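Local atomic coordinates of endo-alpha-mannosidase (Bacteroides thetaiotaomicron, PDB entry 4ACY), a protein that hydrolyses alpha-mannosidic linkages inside glycan chains as a family GH99 endo-alpha-mannosidase, an activity linked to N-glycan processing. Residues A[334-342]-A[352-361]; A[63-71]-A[287-295]. All blocks are in the same frame, centred on the assembly; numbering follows the deposited sequence.

Contact 1: A[334-342]-A[352-361]; sequences TQIEPAVSK and YKPLADDYYL
The CA atoms of I336 and Y360 are 5.1 Å apart, those of P338 and D358 4.8 Å, and those of S341 and K353 7.7 Å. Segment 334-342 is irregular, and extended from E337 on; 352-361 turns at A356-Y359 into helix 359-376. No direct backbone hydrogen bond joins them. One water instead donates to I336 O and D357 O, and another links A339 O to Y352 N.

Y352 carries the contact. Y352 OH donates to E337 O (2.8 Å) and accepts from Q335 NE2 (3.0 Å), so two bonds fix the hydroxyl. The Q335 amide lies nearly coplanar with the ring, 7° apart. A339 CB sits over one face, 3.8 Å from the centroid of the Y352 ring. With CG beside the backbone N (chi1 -67°), Y360 keeps CB against I336 CB while its ring leads away from that segment, placing CD2 over the opposite face of Y352. P338 CG meets L361 CD1 at 3.8 Å, and both side chains also touch M111 of helix 102-115. At the exposed end, a water joins S341 N, K353 NZ and D357 OD1.

This is the loop that follows the eighth strand of the TIM barrel, folded against the start of the C-terminal helix.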
loop_
_atom_site.group_PDB
_atom_site.type_symbol
_atom_site.label_atom_id
_atom_site.label_comp_id
_atom_site.label_asym_id
_atom_site.label_seq_id
_atom_site.Cartn_x
_atom_site.Cartn_y
_atom_site.Cartn_z
ATOM N N THR A 334 -0.602 8.216 6.565
ATOM C CA THR A 334 -1.245 8.186 5.256
ATOM C C THR A 334 -2.574 7.437 5.270
ATOM O O THR A 334 -3.184 7.296 4.222
ATOM C CB THR A 334 -0.328 7.545 4.186
ATOM O OG1 THR A 334 0.015 6.218 4.592
ATOM C CG2 THR A 334 0.944 8.377 4.003
ATOM N N GLN A 335 -3.017 6.982 6.449
ATOM C CA GLN A 335 -4.167 6.072 6.558
ATOM C C GLN A 335 -5.493 6.740 6.186
ATOM O O GLN A 335 -5.705 7.914 6.496
ATOM C CB GLN A 335 -4.235 5.433 7.959
ATOM C CG GLN A 335 -4.753 6.323 9.097
ATOM C CD GLN A 335 -3.865 7.538 9.434
ATOM O OE1 GLN A 335 -2.630 7.506 9.292
ATOM N NE2 GLN A 335 -4.492 8.598 9.896
ATOM N N ILE A 336 -6.356 5.999 5.498
ATOM C CA ILE A 336 -7.746 6.463 5.354
ATOM C C ILE A 336 -8.599 5.828 6.440
ATOM O O ILE A 336 -9.752 6.251 6.651
ATOM C CB ILE A 336 -8.324 6.232 3.930
ATOM C CG1 ILE A 336 -8.337 4.734 3.590
ATOM C CG2 ILE A 336 -7.561 7.080 2.865
ATOM C CD1 ILE A 336 -9.139 4.438 2.319
ATOM N N GLU A 337 -8.022 4.853 7.146
ATOM C CA GLU A 337 -8.681 4.189 8.280
ATOM C C GLU A 337 -9.140 5.224 9.317
ATOM O O GLU A 337 -8.443 6.228 9.563
ATOM C CB GLU A 337 -7.784 3.132 8.919
ATOM C CG GLU A 337 -8.535 2.296 9.957
ATOM C CD GLU A 337 -7.728 1.235 10.618
ATOM O OE1 GLU A 337 -6.542 1.019 10.254
ATOM O OE2 GLU A 337 -8.296 0.587 11.528
ATOM N N PRO A 338 -10.346 5.022 9.888
ATOM C CA PRO A 338 -10.846 6.012 10.838
ATOM C C PRO A 338 -9.919 6.266 12.010
ATOM O O PRO A 338 -9.412 5.328 12.614
ATOM C CB PRO A 338 -12.161 5.380 11.329
ATOM C CG PRO A 338 -12.639 4.635 10.145
ATOM C CD PRO A 338 -11.399 4.066 9.489
ATOM N N ALA A 339 -9.741 7.546 12.321
ATOM C CA ALA A 339 -8.911 8.001 13.428
ATOM C C ALA A 339 -9.807 8.792 14.384
ATOM O O ALA A 339 -10.807 9.365 13.953
ATOM C CB ALA A 339 -7.787 8.887 12.888
ATOM N N VAL A 340 -9.433 8.827 15.659
ATOM C CA VAL A 340 -10.210 9.547 16.692
ATOM C C VAL A 340 -9.351 10.560 17.441
ATOM O O VAL A 340 -8.121 10.431 17.485
ATOM C CB VAL A 340 -10.827 8.562 17.728
ATOM C CG1 VAL A 340 -11.825 7.648 17.041
ATOM C CG2 VAL A 340 -9.741 7.731 18.447
ATOM N N SER A 341 -9.991 11.561 18.047
ATOM C CA SER A 341 -9.272 12.466 18.938
ATOM C C SER A 341 -8.743 11.671 20.130
ATOM O O SER A 341 -9.426 10.774 20.652
ATOM C CB SER A 341 -10.184 13.602 19.399
ATOM O OG SER A 341 -11.416 13.095 19.879
ATOM N N LYS A 342 -7.514 11.984 20.544
ATOM C CA LYS A 342 -6.851 11.264 21.626
ATOM C C LYS A 342 -5.679 12.081 22.148
ATOM O O LYS A 342 -4.960 12.714 21.367
ATOM C CB LYS A 342 -6.340 9.900 21.139
ATOM C CG LYS A 342 -5.830 8.948 22.236
ATOM C CD LYS A 342 -6.952 8.503 23.168
ATOM C CE LYS A 342 -6.668 7.135 23.771
ATOM N NZ LYS A 342 -7.897 6.549 24.380
ATOM N N TYR A 352 -9.013 14.023 12.682
ATOM C CA TYR A 352 -9.696 14.517 11.485
ATOM C C TYR A 352 -10.683 15.654 11.754
ATOM O O TYR A 352 -11.355 16.110 10.825
ATOM C CB TYR A 352 -10.445 13.393 10.743
ATOM C CG TYR A 352 -9.629 12.171 10.358
ATOM C CD1 TYR A 352 -8.242 12.244 10.187
ATOM C CD2 TYR A 352 -10.258 10.935 10.153
ATOM C CE1 TYR A 352 -7.505 11.118 9.838
ATOM C CE2 TYR A 352 -9.522 9.800 9.789
ATOM C CZ TYR A 352 -8.147 9.904 9.632
ATOM O OH TYR A 352 -7.421 8.783 9.284
ATOM N N LYS A 353 -10.765 16.115 13.000
ATOM C CA LYS A 353 -11.725 17.184 13.340
ATOM C C LYS A 353 -11.509 18.390 12.425
ATOM O O LYS A 353 -10.360 18.704 12.105
ATOM C CB LYS A 353 -11.593 17.612 14.805
ATOM C CG LYS A 353 -11.737 16.502 15.837
ATOM C CD LYS A 353 -13.120 15.889 15.842
ATOM C CE LYS A 353 -13.230 14.877 16.990
ATOM N NZ LYS A 353 -14.095 13.778 16.623
ATOM N N PRO A 354 -12.594 19.091 12.033
ATOM C CA PRO A 354 -13.976 18.906 12.497
ATOM C C PRO A 354 -14.781 17.911 11.665
ATOM O O PRO A 354 -16.016 17.926 11.725
ATOM C CB PRO A 354 -14.578 20.299 12.301
ATOM C CG PRO A 354 -13.922 20.795 11.055
ATOM C CD PRO A 354 -12.498 20.221 11.082
ATOM N N LEU A 355 -14.086 17.075 10.889
ATOM C CA LEU A 355 -14.722 16.074 10.029
ATOM C C LEU A 355 -14.906 14.745 10.780
ATOM O O LEU A 355 -14.312 14.537 11.833
ATOM C CB LEU A 355 -13.916 15.895 8.722
ATOM C CG LEU A 355 -13.655 17.170 7.890
ATOM C CD1 LEU A 355 -12.847 16.859 6.627
ATOM C CD2 LEU A 355 -14.959 17.873 7.512
ATOM N N ALA A 356 -15.741 13.862 10.224
ATOM C CA ALA A 356 -16.086 12.570 10.817
ATOM C C ALA A 356 -14.865 11.670 10.922
ATOM O O ALA A 356 -13.927 11.822 10.141
ATOM C CB ALA A 356 -17.140 11.885 9.955
ATOM N N ASP A 357 -14.891 10.738 11.874
ATOM C CA ASP A 357 -13.813 9.740 12.035
ATOM C C ASP A 357 -13.624 8.970 10.727
ATOM O O ASP A 357 -12.491 8.610 10.347
ATOM C CB ASP A 357 -14.154 8.733 13.141
ATOM C CG ASP A 357 -14.315 9.370 14.533
ATOM O OD1 ASP A 357 -14.047 10.572 14.728
ATOM O OD2 ASP A 357 -14.714 8.620 15.446
ATOM N N ASP A 358 -14.741 8.738 10.037
ATOM C CA ASP A 358 -14.768 7.968 8.799
ATOM C C ASP A 358 -14.805 8.857 7.562
ATOM O O ASP A 358 -15.142 8.388 6.477
ATOM C CB ASP A 358 -15.911 6.912 8.800
ATOM C CG ASP A 358 -17.303 7.525 8.965
ATOM O OD1 ASP A 358 -17.401 8.726 9.320
ATOM O OD2 ASP A 358 -18.308 6.787 8.734
ATOM N N TYR A 359 -14.441 10.131 7.715
ATOM C CA TYR A 359 -14.439 11.051 6.594
ATOM C C TYR A 359 -13.694 10.500 5.379
ATOM O O TYR A 359 -14.161 10.626 4.238
ATOM C CB TYR A 359 -13.838 12.426 6.953
ATOM C CG TYR A 359 -13.875 13.336 5.759
ATOM C CD1 TYR A 359 -15.071 13.942 5.368
ATOM C CD2 TYR A 359 -12.740 13.533 4.961
ATOM C CE1 TYR A 359 -15.134 14.734 4.234
ATOM C CE2 TYR A 359 -12.796 14.338 3.835
ATOM C CZ TYR A 359 -13.989 14.931 3.479
ATOM O OH TYR A 359 -14.065 15.733 2.369
ATOM N N TYR A 360 -12.510 9.927 5.605
ATOM C CA TYR A 360 -11.698 9.510 4.464
ATOM C C TYR A 360 -12.226 8.263 3.779
ATOM O O TYR A 360 -12.018 8.098 2.595
ATOM C CB TYR A 360 -10.189 9.460 4.784
ATOM C CG TYR A 360 -9.705 10.862 5.039
ATOM C CD1 TYR A 360 -9.326 11.694 3.976
ATOM C CD2 TYR A 360 -9.685 11.382 6.333
ATOM C CE1 TYR A 360 -8.935 13.010 4.217
ATOM C CE2 TYR A 360 -9.278 12.681 6.576
ATOM C CZ TYR A 360 -8.918 13.481 5.515
ATOM O OH TYR A 360 -8.529 14.768 5.748
ATOM N N LEU A 361 -12.987 7.445 4.505
ATOM C CA LEU A 361 -13.682 6.319 3.878
ATOM C C LEU A 361 -14.815 6.832 3.000
ATOM O O LEU A 361 -14.948 6.408 1.850
ATOM C CB LEU A 361 -14.217 5.347 4.934
ATOM C CG LEU A 361 -13.246 4.664 5.882
ATOM C CD1 LEU A 361 -14.028 3.689 6.720
ATOM C CD2 LEU A 361 -12.142 3.920 5.101
HETATM O O HOH W 1 -11.697 7.888 7.585
HETATM O O HOH W 2 -10.735 12.144 14.054
HETATM O O HOH W 3 -13.065 11.418 17.308
HETATM O O HOH W 4 -14.148 13.260 19.840
#

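Contact 2: A[63-71]-A[287-295]; sequences MHPIALAPG and DTRIRPWNG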
loop_
_atom_site.group_PDB
_atom_site.type_symbol
_atom_site.label_atom_id
_atom_site.label_comp_id
_atom_site.label_asym_id
_atom_site.label_seq_id
_atom_site.Cartn_x
_atom_site.Cartn_y
_atom_site.Cartn_z
HETATM N N MSE A 63 4.365 -0.434 19.053
HETATM C CA MSE A 63 5.696 -0.228 19.585
HETATM C C MSE A 63 6.625 -0.184 18.366
HETATM O O MSE A 63 6.543 -1.046 17.503
HETATM C CB MSE A 63 6.054 -1.390 20.510
HETATM C CG MSE A 63 7.514 -1.483 20.881
HETATM SE SE MSE A 63 7.835 -2.905 22.162
HETATM C CE MSE A 63 7.061 -4.401 21.224
ATOM N N HIS A 64 7.485 0.830 18.283
ATOM C CA HIS A 64 8.303 1.007 17.076
ATOM C C HIS A 64 9.546 1.819 17.411
ATOM O O HIS A 64 9.480 2.718 18.255
ATOM C CB HIS A 64 7.461 1.740 16.029
ATOM C CG HIS A 64 8.005 1.695 14.632
ATOM N ND1 HIS A 64 9.018 2.525 14.195
ATOM C CD2 HIS A 64 7.623 0.970 13.554
ATOM C CE1 HIS A 64 9.260 2.288 12.917
ATOM N NE2 HIS A 64 8.423 1.352 12.501
ATOM N N PRO A 65 10.692 1.506 16.761
ATOM C CA PRO A 65 11.861 2.347 17.018
ATOM C C PRO A 65 11.678 3.753 16.452
ATOM O O PRO A 65 10.807 3.987 15.600
ATOM C CB PRO A 65 13.015 1.635 16.279
ATOM C CG PRO A 65 12.535 0.332 15.871
ATOM C CD PRO A 65 11.013 0.315 15.957
ATOM N N ILE A 66 12.483 4.687 16.943
ATOM C CA ILE A 66 12.526 6.043 16.415
ATOM C C ILE A 66 13.806 6.174 15.576
ATOM O O ILE A 66 14.900 6.002 16.108
ATOM C CB ILE A 66 12.538 7.093 17.553
ATOM C CG1 ILE A 66 11.308 6.935 18.458
ATOM C CG2 ILE A 66 12.553 8.494 16.978
ATOM C CD1 ILE A 66 11.348 7.827 19.700
ATOM N N ALA A 67 13.655 6.467 14.279
ATOM C CA ALA A 67 14.788 6.391 13.322
ATOM C C ALA A 67 15.705 7.601 13.402
ATOM O O ALA A 67 15.242 8.728 13.603
ATOM C CB ALA A 67 14.258 6.238 11.901
ATOM N N LEU A 68 17.010 7.366 13.212
ATOM C CA LEU A 68 17.986 8.449 13.119
ATOM C C LEU A 68 17.871 9.187 11.782
ATOM O O LEU A 68 17.483 8.585 10.760
ATOM C CB LEU A 68 19.401 7.873 13.264
ATOM C CG LEU A 68 19.737 7.235 14.624
ATOM C CD1 LEU A 68 21.041 6.439 14.507
ATOM C CD2 LEU A 68 19.840 8.309 15.704
ATOM N N ALA A 69 18.190 10.480 11.805
ATOM C CA ALA A 69 18.276 11.299 10.589
ATOM C C ALA A 69 19.322 10.694 9.654
ATOM O O ALA A 69 20.321 10.126 10.130
ATOM C CB ALA A 69 18.625 12.747 10.913
ATOM N N PRO A 70 19.080 10.769 8.335
ATOM C CA PRO A 70 20.036 10.178 7.409
ATOM C C PRO A 70 21.419 10.782 7.590
ATOM O O PRO A 70 21.575 12.017 7.607
ATOM C CB PRO A 70 19.472 10.507 6.013
ATOM C CG PRO A 70 18.408 11.597 6.233
ATOM C CD PRO A 70 17.929 11.396 7.647
ATOM N N GLY A 71 22.400 9.900 7.721
ATOM C CA GLY A 71 23.790 10.298 7.833
ATOM C C GLY A 71 24.213 10.669 9.244
ATOM O O GLY A 71 25.370 11.003 9.465
ATOM N N ASP A 287 5.044 11.536 9.482
ATOM C CA ASP A 287 5.668 10.403 10.166
ATOM C C ASP A 287 6.635 10.855 11.257
ATOM O O ASP A 287 7.571 10.139 11.583
ATOM C CB ASP A 287 6.383 9.478 9.162
ATOM C CG ASP A 287 7.576 10.143 8.494
ATOM O OD1 ASP A 287 7.859 11.317 8.783
ATOM O OD2 ASP A 287 8.214 9.499 7.645
ATOM N N THR A 288 6.391 12.028 11.829
ATOM C CA THR A 288 7.364 12.588 12.764
ATOM C C THR A 288 7.462 11.918 14.131
ATOM O O THR A 288 8.410 12.213 14.878
ATOM C CB THR A 288 7.210 14.102 12.938
ATOM O OG1 THR A 288 5.861 14.401 13.316
ATOM C CG2 THR A 288 7.550 14.831 11.647
ATOM N N ARG A 289 6.521 11.051 14.514
ATOM C CA ARG A 289 6.745 10.241 15.707
ATOM C C ARG A 289 7.879 9.230 15.470
ATOM O O ARG A 289 8.799 9.102 16.304
ATOM C CB ARG A 289 5.452 9.565 16.179
ATOM C CG ARG A 289 4.419 10.558 16.719
ATOM C CD ARG A 289 4.568 10.731 18.223
ATOM N NE ARG A 289 3.684 9.830 18.948
ATOM C CZ ARG A 289 3.772 9.561 20.245
ATOM N NH1 ARG A 289 4.718 10.127 20.991
ATOM N NH2 ARG A 289 2.912 8.720 20.796
ATOM N N ILE A 290 7.821 8.515 14.342
ATOM C CA ILE A 290 8.848 7.515 14.035
ATOM C C ILE A 290 10.079 8.109 13.350
ATOM O O ILE A 290 11.146 7.495 13.406
ATOM C CB ILE A 290 8.303 6.290 13.238
ATOM C CG1 ILE A 290 7.788 6.680 11.845
ATOM C CG2 ILE A 290 7.216 5.557 14.032
ATOM C CD1 ILE A 290 8.083 5.591 10.795
ATOM N N ARG A 291 9.932 9.282 12.724
ATOM C CA ARG A 291 11.042 9.981 12.037
ATOM C C ARG A 291 11.032 11.488 12.343
ATOM O O ARG A 291 10.629 12.302 11.506
ATOM C CB ARG A 291 10.996 9.740 10.512
ATOM C CG ARG A 291 11.029 8.278 10.102
ATOM C CD ARG A 291 10.946 8.122 8.592
ATOM N NE ARG A 291 10.979 6.719 8.185
ATOM C CZ ARG A 291 10.017 6.105 7.499
ATOM N NH1 ARG A 291 8.917 6.770 7.130
ATOM N NH2 ARG A 291 10.164 4.827 7.164
ATOM N N PRO A 292 11.503 11.877 13.541
ATOM C CA PRO A 292 11.294 13.253 14.021
ATOM C C PRO A 292 11.923 14.315 13.119
ATOM O O PRO A 292 11.473 15.457 13.123
ATOM C CB PRO A 292 11.963 13.270 15.401
ATOM C CG PRO A 292 12.081 11.851 15.818
ATOM C CD PRO A 292 12.020 10.974 14.590
ATOM N N TRP A 293 12.953 13.909 12.366
ATOM C CA TRP A 293 13.719 14.771 11.460
ATOM C C TRP A 293 13.042 14.960 10.098
ATOM O O TRP A 293 13.524 15.746 9.259
ATOM C CB TRP A 293 15.123 14.149 11.247
ATOM C CG TRP A 293 15.007 12.685 10.977
ATOM C CD1 TRP A 293 15.037 11.676 11.896
ATOM C CD2 TRP A 293 14.740 12.064 9.715
ATOM N NE1 TRP A 293 14.828 10.469 11.289
ATOM C CE2 TRP A 293 14.646 10.672 9.947
ATOM C CE3 TRP A 293 14.600 12.548 8.402
ATOM C CZ2 TRP A 293 14.417 9.752 8.918
ATOM C CZ3 TRP A 293 14.366 11.639 7.381
ATOM C CH2 TRP A 293 14.271 10.257 7.643
ATOM N N ASN A 294 11.926 14.259 9.876
ATOM C CA ASN A 294 11.341 14.150 8.524
ATOM C C ASN A 294 10.161 15.086 8.272
ATOM O O ASN A 294 9.300 14.794 7.433
ATOM C CB ASN A 294 10.942 12.696 8.221
ATOM C CG ASN A 294 10.775 12.411 6.726
ATOM O OD1 ASN A 294 11.387 13.061 5.863
ATOM N ND2 ASN A 294 9.951 11.416 6.413
ATOM N N GLY A 295 10.165 16.234 8.940
ATOM C CA GLY A 295 9.121 17.240 8.759
ATOM C C GLY A 295 8.957 17.753 7.332
ATOM O O GLY A 295 7.864 18.184 6.950
HETATM O O HOH W 5 11.353 4.760 12.347
#
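W293, I290 and A67 carry most of this contact. With CG between the backbone N and the carbonyl carbon (chi1 46°), the W293 indole is laid along A67-P70. W293 NE1 donates to A67 O (2.9 Å, N-H...O angle 140°). The oxygen is in the indole plane, but NE1 stands well above the carbonyl plane of A67, away from a lone pair of the oxygen. A69 CA sits over the five-membered ring of W293, 3.4 Å from its centroid and almost on the ring normal. P70 CD sits in the same way over the six-membered ring of W293, 3.6 Å from that centroid. Both are CH-pi contacts on one face. R291 CB and N294 CB, from the tryptophan's own turn, cover the other. If W293 were an alanine, A67 O would probably lose this donor, and A69 and P70 the flat face they rest on.

A67 is held at its other end too. A67 N donates to I290 O (2.8 Å) in a nearly straight bond of 172°. A water also donates to I290 O. The side chain of I290 turns to H64, with I290 CG2 3.5 Å from H64 ND1. The imidazole is kept from turning by its own bond, H64 ND1 to P65 O (2.7 Å), which uses a carbonyl lone pair. Beside this, I66 CG2 presses closely on P292 CD.

R291 NH1 forms a salt bridge with D287 OD2, which also accepts from N294 ND2. D287 thus bonds both ends of the type I turn R291-N294. R291 NH1 also pairs with E332. The arrangement joins strand 64-66 of the two-stranded antiparallel sheet with 77-79, and the chain just after it, to the loop that follows the seventh strand of the TIM barrel.

Contact 1 is mostly buried, whereas contact 2 lies at the surface. Their centres are 23 Å apart; the nearest atoms are about 7 Å apart and do not touch. They share no segment. Each uses a loop that follows a barrel strand: 322-324 for contact 1, 276-281 for contact 2. Contact 1 joins neighbouring parts of the chain, 10 residues apart, where the loop leads into helix 359-376. Contact 2 joins chain parts 216 residues apart. An aromatic residue is central to both, bonded to a backbone carbonyl. In contact 1 a phenol and waters make the polar links. In contact 2 an indole and a direct backbone bond do so.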